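Local atomic coordinates of GTP-binding nuclear protein GSP1 (Encephalitozoon cuniculi, PDB entry 4DJT), a protein that binds GTP and GDP as a Ran-family small GTPase and probably serves protein import into the nucleus and RNA export. Residues A[25-38]-A[185-197]. Numbering follows the deposited sequence.
Sequences TTYINRVLDGRFEK and VNLEPTEVNYDYH. With MG (magnesium ion), chain D; GDP (guanosine-5'-diphosphate), chain C.
Thr190 and Asn29 illustrate how a chain without regular structure can be pinned just past the end of a helix. The backbone N of Thr190 bonds Asn29 O, while Thr190 OG1 donates to Asn29 OD1 (2.6 Å) from above the carbonyl plane. With CG anti to the backbone N (chi1 -176°), Asn29 also reaches Val192, its ND2 donating to Val192 O at 2.8 Å, close to the amide plane. Thr190 OG1 accepts in turn from Val192 N, closing an ST turn, so the hydroxyl both donates and accepts. Methyl CG2 of Thr190 packs against Arg30 C at 3.4 Å and beside Lys38 CE. Val31 N bonds Glu188 O (2.7 Å), Leu32 N bonds Asn186 O, and Arg30 NE donates to Leu187 O at 3.0 Å.

The solvent side depends on one long side chain, Arg35: NE lies on a lone pair of Thr190 O, NH2 above that carbonyl plane, and Val31 CG2 over one guanidinium face. Glu191 OE2 stays 4.5 Å from Arg35 NH2, beyond a salt bridge. At the nucleotide end, the P-loop Thr25 OG1 binds the magnesium ion (2.1 Å) and Asp67; Asp195 OD1 and OD2 each accept from a metal-bound water. Packing of 185-197 on the domain is consistent with GDP-bound Ran. From the loop after helix 164-174, this segment passes the turn beyond helix 24-28 to the metal site, Tyr194 OH bonding Asp67 of strand 60-68 and His49 of strand 46-54.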
loop_
_atom_site.group_PDB
_atom_site.type_symbol
_atom_site.label_atom_id
_atom_site.label_comp_id
_atom_site.label_asym_id
_atom_site.label_seq_id
_atom_site.Cartn_x
_atom_site.Cartn_y
_atom_site.Cartn_z
ATOM N N THR A 25 2.852 4.761 -6.082
ATOM C CA THR A 25 3.783 4.199 -7.047
ATOM C C THR A 25 5.225 4.412 -6.629
ATOM O O THR A 25 6.050 3.477 -6.712
ATOM C CB THR A 25 3.486 4.783 -8.453
ATOM O OG1 THR A 25 2.132 4.447 -8.803
ATOM C CG2 THR A 25 4.431 4.212 -9.480
ATOM N N THR A 26 5.531 5.591 -6.094
ATOM C CA THR A 26 6.891 5.858 -5.577
ATOM C C THR A 26 7.296 4.847 -4.495
ATOM O O THR A 26 8.456 4.365 -4.464
ATOM C CB THR A 26 7.052 7.321 -5.090
ATOM O OG1 THR A 26 6.689 8.217 -6.166
ATOM C CG2 THR A 26 8.518 7.597 -4.675
ATOM N N TYR A 27 6.331 4.502 -3.646
ATOM C CA TYR A 27 6.536 3.538 -2.585
ATOM C C TYR A 27 6.895 2.167 -3.125
ATOM O O TYR A 27 7.942 1.627 -2.774
ATOM C CB TYR A 27 5.295 3.420 -1.746
ATOM C CG TYR A 27 5.388 2.428 -0.584
ATOM C CD1 TYR A 27 6.164 2.713 0.545
ATOM C CD2 TYR A 27 4.646 1.273 -0.579
ATOM C CE1 TYR A 27 6.218 1.843 1.614
ATOM C CE2 TYR A 27 4.693 0.391 0.490
ATOM C CZ TYR A 27 5.492 0.679 1.582
ATOM O OH TYR A 27 5.517 -0.215 2.658
ATOM N N ILE A 28 6.050 1.614 -4.011
ATOM C CA ILE A 28 6.146 0.195 -4.363
ATOM C C ILE A 28 6.979 -0.104 -5.612
ATOM O O ILE A 28 7.448 -1.213 -5.765
ATOM C CB ILE A 28 4.761 -0.416 -4.555
ATOM C CG1 ILE A 28 4.798 -1.960 -4.426
ATOM C CG2 ILE A 28 4.154 0.101 -5.859
ATOM C CD1 ILE A 28 5.172 -2.482 -3.041
ATOM N N ASN A 29 7.129 0.875 -6.519
ATOM C CA ASN A 29 7.648 0.600 -7.852
ATOM C C ASN A 29 9.206 0.519 -7.788
ATOM O O ASN A 29 9.928 1.371 -8.350
ATOM C CB ASN A 29 7.173 1.662 -8.814
ATOM C CG ASN A 29 7.590 1.404 -10.249
ATOM O OD1 ASN A 29 7.901 0.272 -10.640
ATOM N ND2 ASN A 29 7.614 2.450 -11.030
ATOM N N ARG A 30 9.649 -0.471 -7.013
ATOM C CA ARG A 30 11.050 -0.764 -6.781
ATOM C C ARG A 30 11.320 -2.171 -7.264
ATOM O O ARG A 30 10.408 -2.939 -7.532
ATOM C CB ARG A 30 11.385 -0.589 -5.283
ATOM C CG ARG A 30 11.118 0.824 -4.789
ATOM C CD ARG A 30 11.227 0.941 -3.258
ATOM N NE ARG A 30 11.929 2.164 -2.955
ATOM C CZ ARG A 30 11.366 3.330 -2.678
ATOM N NH1 ARG A 30 12.141 4.392 -2.459
ATOM N NH2 ARG A 30 10.057 3.435 -2.534
ATOM N N VAL A 31 12.582 -2.519 -7.394
ATOM C CA VAL A 31 12.910 -3.800 -7.982
ATOM C C VAL A 31 12.296 -4.958 -7.201
ATOM O O VAL A 31 11.658 -5.826 -7.801
ATOM C CB VAL A 31 14.437 -3.972 -8.139
ATOM C CG1 VAL A 31 14.780 -5.411 -8.474
ATOM C CG2 VAL A 31 14.967 -2.987 -9.183
ATOM N N LEU A 32 12.438 -4.945 -5.869
ATOM C CA LEU A 32 11.831 -6.004 -5.009
ATOM C C LEU A 32 12.242 -7.383 -5.529
ATOM O O LEU A 32 13.432 -7.598 -5.718
ATOM C CB LEU A 32 10.305 -5.805 -4.926
ATOM C CG LEU A 32 9.916 -4.381 -4.497
ATOM C CD1 LEU A 32 8.394 -4.157 -4.572
ATOM C CD2 LEU A 32 10.426 -4.072 -3.071
ATOM N N ASP A 33 11.306 -8.329 -5.721
ATOM C CA ASP A 33 11.671 -9.673 -6.198
ATOM C C ASP A 33 12.219 -9.644 -7.606
ATOM O O ASP A 33 12.863 -10.611 -8.019
ATOM C CB ASP A 33 10.490 -10.645 -6.174
ATOM C CG ASP A 33 10.070 -11.008 -4.797
ATOM O OD1 ASP A 33 10.748 -10.555 -3.840
ATOM O OD2 ASP A 33 9.060 -11.730 -4.675
ATOM N N GLY A 34 12.004 -8.540 -8.327
ATOM C CA GLY A 34 12.622 -8.314 -9.650
ATOM C C GLY A 34 11.623 -7.657 -10.610
ATOM O O GLY A 34 10.413 -7.770 -10.430
ATOM N N ARG A 35 12.128 -6.953 -11.614
ATOM C CA ARG A 35 11.231 -6.364 -12.630
ATOM C C ARG A 35 10.410 -7.403 -13.373
ATOM O O ARG A 35 9.219 -7.193 -13.631
ATOM C CB ARG A 35 12.022 -5.578 -13.643
ATOM C CG ARG A 35 12.645 -4.356 -13.067
ATOM C CD ARG A 35 13.409 -3.605 -14.151
ATOM N NE ARG A 35 14.088 -2.458 -13.589
ATOM C CZ ARG A 35 15.272 -2.486 -13.002
ATOM N NH1 ARG A 35 15.957 -3.618 -12.876
ATOM N NH2 ARG A 35 15.768 -1.386 -12.515
ATOM N N PHE A 36 11.060 -8.496 -13.784
ATOM C CA PHE A 36 10.384 -9.500 -14.683
ATOM C C PHE A 36 9.280 -10.238 -13.955
ATOM O O PHE A 36 8.301 -10.692 -14.565
ATOM C CB PHE A 36 11.388 -10.509 -15.285
ATOM C CG PHE A 36 10.759 -11.526 -16.252
ATOM C CD1 PHE A 36 10.500 -11.192 -17.577
ATOM C CD2 PHE A 36 10.444 -12.824 -15.824
ATOM C CE1 PHE A 36 9.950 -12.128 -18.467
ATOM C CE2 PHE A 36 9.901 -13.763 -16.711
ATOM C CZ PHE A 36 9.637 -13.407 -18.022
ATOM N N GLU A 37 9.394 -10.309 -12.645
ATOM C CA GLU A 37 8.393 -11.001 -11.855
ATOM C C GLU A 37 7.090 -10.210 -11.733
ATOM O O GLU A 37 6.070 -10.754 -11.349
ATOM C CB GLU A 37 8.941 -11.355 -10.463
ATOM C CG GLU A 37 9.957 -12.525 -10.445
ATOM C CD GLU A 37 11.359 -12.128 -10.885
ATOM O OE1 GLU A 37 11.544 -10.988 -11.312
ATOM O OE2 GLU A 37 12.287 -12.987 -10.833
ATOM N N LYS A 38 7.132 -8.916 -12.049
ATOM C CA LYS A 38 5.948 -8.082 -11.925
ATOM C C LYS A 38 4.995 -8.427 -13.054
ATOM O O LYS A 38 5.399 -9.034 -14.066
ATOM C CB LYS A 38 6.324 -6.605 -11.942
ATOM C CG LYS A 38 7.425 -6.242 -10.934
ATOM C CD LYS A 38 7.832 -4.799 -10.992
ATOM C CE LYS A 38 8.922 -4.508 -9.941
ATOM N NZ LYS A 38 8.460 -4.719 -8.527
ATOM N N VAL A 185 15.220 -6.231 1.495
ATOM C CA VAL A 185 14.624 -6.158 0.158
ATOM C C VAL A 185 15.363 -5.177 -0.735
ATOM O O VAL A 185 15.881 -4.147 -0.250
ATOM C CB VAL A 185 13.107 -5.828 0.180
ATOM C CG1 VAL A 185 12.342 -7.006 0.779
ATOM C CG2 VAL A 185 12.822 -4.515 0.907
ATOM N N ASN A 186 15.392 -5.482 -2.029
ATOM C CA ASN A 186 15.997 -4.586 -3.053
ATOM C C ASN A 186 15.087 -3.384 -3.286
ATOM O O ASN A 186 13.973 -3.533 -3.834
ATOM C CB ASN A 186 16.250 -5.321 -4.370
ATOM C CG ASN A 186 16.979 -4.460 -5.393
ATOM O OD1 ASN A 186 16.817 -3.245 -5.428
ATOM N ND2 ASN A 186 17.784 -5.086 -6.227
ATOM N N LEU A 187 15.536 -2.216 -2.851
ATOM C CA LEU A 187 14.671 -1.020 -2.838
ATOM C C LEU A 187 14.985 -0.064 -3.961
ATOM O O LEU A 187 14.560 1.106 -3.933
ATOM C CB LEU A 187 14.766 -0.303 -1.494
ATOM C CG LEU A 187 14.295 -1.101 -0.280
ATOM C CD1 LEU A 187 14.752 -0.405 1.005
ATOM C CD2 LEU A 187 12.784 -1.276 -0.326
ATOM N N GLU A 188 15.742 -0.531 -4.955
ATOM C CA GLU A 188 16.096 0.333 -6.053
ATOM C C GLU A 188 14.849 0.644 -6.896
ATOM O O GLU A 188 14.045 -0.234 -7.178
ATOM C CB GLU A 188 17.222 -0.262 -6.896
ATOM C CG GLU A 188 18.539 -0.282 -6.152
ATOM C CD GLU A 188 19.657 -1.043 -6.845
ATOM O OE1 GLU A 188 19.432 -1.749 -7.865
ATOM O OE2 GLU A 188 20.794 -0.926 -6.350
ATOM N N PRO A 189 14.651 1.937 -7.207
ATOM C CA PRO A 189 13.551 2.303 -8.122
ATOM C C PRO A 189 13.672 1.547 -9.437
ATOM O O PRO A 189 14.780 1.397 -9.951
ATOM C CB PRO A 189 13.762 3.813 -8.344
ATOM C CG PRO A 189 14.464 4.283 -7.099
ATOM C CD PRO A 189 15.339 3.127 -6.665
ATOM N N THR A 190 12.552 1.075 -9.992
ATOM C CA THR A 190 12.600 0.286 -11.226
ATOM C C THR A 190 12.986 1.068 -12.462
ATOM O O THR A 190 13.470 0.476 -13.425
ATOM C CB THR A 190 11.261 -0.356 -11.577
ATOM O OG1 THR A 190 10.265 0.657 -11.704
ATOM C CG2 THR A 190 10.801 -1.362 -10.484
ATOM N N GLU A 191 12.676 2.362 -12.469
ATOM C CA GLU A 191 12.767 3.208 -13.670
ATOM C C GLU A 191 11.755 2.781 -14.758
ATOM O O GLU A 191 11.906 3.109 -15.950
ATOM C CB GLU A 191 14.222 3.248 -14.206
ATOM C CG GLU A 191 15.239 3.553 -13.120
ATOM C CD GLU A 191 16.679 3.535 -13.622
ATOM O OE1 GLU A 191 16.988 4.305 -14.538
ATOM O OE2 GLU A 191 17.486 2.725 -13.093
ATOM N N VAL A 192 10.692 2.077 -14.340
ATOM C CA VAL A 192 9.635 1.646 -15.230
ATOM C C VAL A 192 8.423 2.509 -14.938
ATOM O O VAL A 192 7.865 2.475 -13.830
ATOM C CB VAL A 192 9.234 0.164 -15.043
ATOM C CG1 VAL A 192 8.075 -0.195 -15.985
ATOM C CG2 VAL A 192 10.449 -0.750 -15.276
ATOM N N ASN A 193 8.065 3.338 -15.902
ATOM C CA ASN A 193 6.832 4.091 -15.798
ATOM C C ASN A 193 5.711 3.356 -16.508
ATOM O O ASN A 193 5.719 3.217 -17.734
ATOM C CB ASN A 193 6.989 5.472 -16.418
ATOM C CG ASN A 193 5.647 6.130 -16.674
ATOM O OD1 ASN A 193 4.749 6.057 -15.833
ATOM N ND2 ASN A 193 5.499 6.774 -17.876
ATOM N N TYR A 194 4.726 2.895 -15.740
ATOM C CA TYR A 194 3.602 2.191 -16.301
ATOM C C TYR A 194 2.307 3.009 -16.204
ATOM O O TYR A 194 1.208 2.475 -16.476
ATOM C CB TYR A 194 3.409 0.806 -15.651
ATOM C CG TYR A 194 3.443 0.772 -14.164
ATOM C CD1 TYR A 194 2.330 1.153 -13.399
ATOM C CD2 TYR A 194 4.593 0.356 -13.491
ATOM C CE1 TYR A 194 2.380 1.134 -12.019
ATOM C CE2 TYR A 194 4.634 0.317 -12.121
ATOM C CZ TYR A 194 3.501 0.684 -11.387
ATOM O OH TYR A 194 3.530 0.664 -10.028
ATOM N N ASP A 195 2.435 4.283 -15.847
ATOM C CA ASP A 195 1.265 5.099 -15.602
ATOM C C ASP A 195 0.646 5.496 -16.946
ATOM O O ASP A 195 1.348 5.868 -17.879
ATOM C CB ASP A 195 1.621 6.398 -14.867
ATOM C CG ASP A 195 2.012 6.197 -13.441
ATOM O OD1 ASP A 195 2.056 5.055 -12.945
ATOM O OD2 ASP A 195 2.264 7.215 -12.791
ATOM N N TYR A 196 -0.674 5.536 -16.986
ATOM C CA TYR A 196 -1.371 6.146 -18.106
ATOM C C TYR A 196 -1.108 7.636 -18.056
ATOM O O TYR A 196 -1.021 8.232 -16.985
ATOM C CB TYR A 196 -2.875 5.890 -18.033
ATOM C CG TYR A 196 -3.263 4.425 -17.908
ATOM C CD1 TYR A 196 -2.582 3.439 -18.614
ATOM C CD2 TYR A 196 -4.359 4.039 -17.151
ATOM C CE1 TYR A 196 -2.962 2.111 -18.547
ATOM C CE2 TYR A 196 -4.736 2.713 -17.070
ATOM C CZ TYR A 196 -4.035 1.758 -17.770
ATOM O OH TYR A 196 -4.387 0.422 -17.682
ATOM N N HIS A 197 -0.977 8.248 -19.217
ATOM C CA HIS A 197 -0.859 9.684 -19.270
ATOM C C HIS A 197 -2.183 10.333 -18.905
ATOM O O HIS A 197 -3.237 9.918 -19.387
ATOM C CB HIS A 197 -0.432 10.154 -20.650
ATOM C CG HIS A 197 -0.174 11.632 -20.707
ATOM N ND1 HIS A 197 0.892 12.206 -20.100
ATOM C CD2 HIS A 197 -0.939 12.678 -21.233
ATOM C CE1 HIS A 197 0.849 13.554 -20.298
ATOM N NE2 HIS A 197 -0.278 13.839 -20.975
HETATM MG MG MG D . 0.525 5.713 -9.188
HETATM P PB GDP C . 0.555 8.048 -6.800
HETATM O O1B GDP C . 1.046 6.715 -7.388
HETATM O O2B GDP C . -0.090 7.935 -5.428
HETATM O O3B GDP C . -0.216 8.874 -7.827
HETATM O O3A GDP C . 1.837 8.999 -6.547
HETATM P PA GDP C . 3.276 8.949 -7.230
HETATM O O1A GDP C . 4.149 7.849 -6.660
HETATM O O2A GDP C . 3.081 9.025 -8.712
HETATM O "O5'" GDP C . 3.973 10.285 -6.741
HETATM C "C5'" GDP C . 3.292 11.535 -6.963
HETATM C "C4'" GDP C . 4.316 12.646 -6.825
HETATM O "O4'" GDP C . 4.720 12.733 -5.474
HETATM C "C3'" GDP C . 5.574 12.378 -7.607
HETATM O "O3'" GDP C . 6.076 13.615 -8.068
HETATM C "C2'" GDP C . 6.557 11.825 -6.622
HETATM O "O2'" GDP C . 7.937 12.118 -6.912
HETATM C "C1'" GDP C . 6.098 12.517 -5.358
HETATM N N9 GDP C . 6.346 11.690 -4.185
HETATM C C8 GDP C . 5.926 10.432 -3.925
HETATM N N7 GDP C . 6.401 10.031 -2.719
HETATM C C5 GDP C . 7.061 11.054 -2.181
HETATM C C6 GDP C . 7.794 11.315 -0.929
HETATM O O6 GDP C . 7.892 10.445 -0.014
HETATM N N1 GDP C . 8.357 12.533 -0.784
HETATM C C2 GDP C . 8.270 13.494 -1.747
HETATM N N2 GDP C . 8.847 14.682 -1.554
HETATM N N3 GDP C . 7.621 13.314 -2.913
HETATM C C4 GDP C . 7.023 12.135 -3.158
HETATM O O HOH W 1 14.690 -8.064 -2.581
HETATM O O HOH W 2 0.249 4.711 -10.932
HETATM O O HOH W 3 1.757 7.147 -10.113
HETATM O O HOH W 4 -0.678 4.282 -8.230
HETATM O O HOH W 5 -1.261 6.895 -9.454
#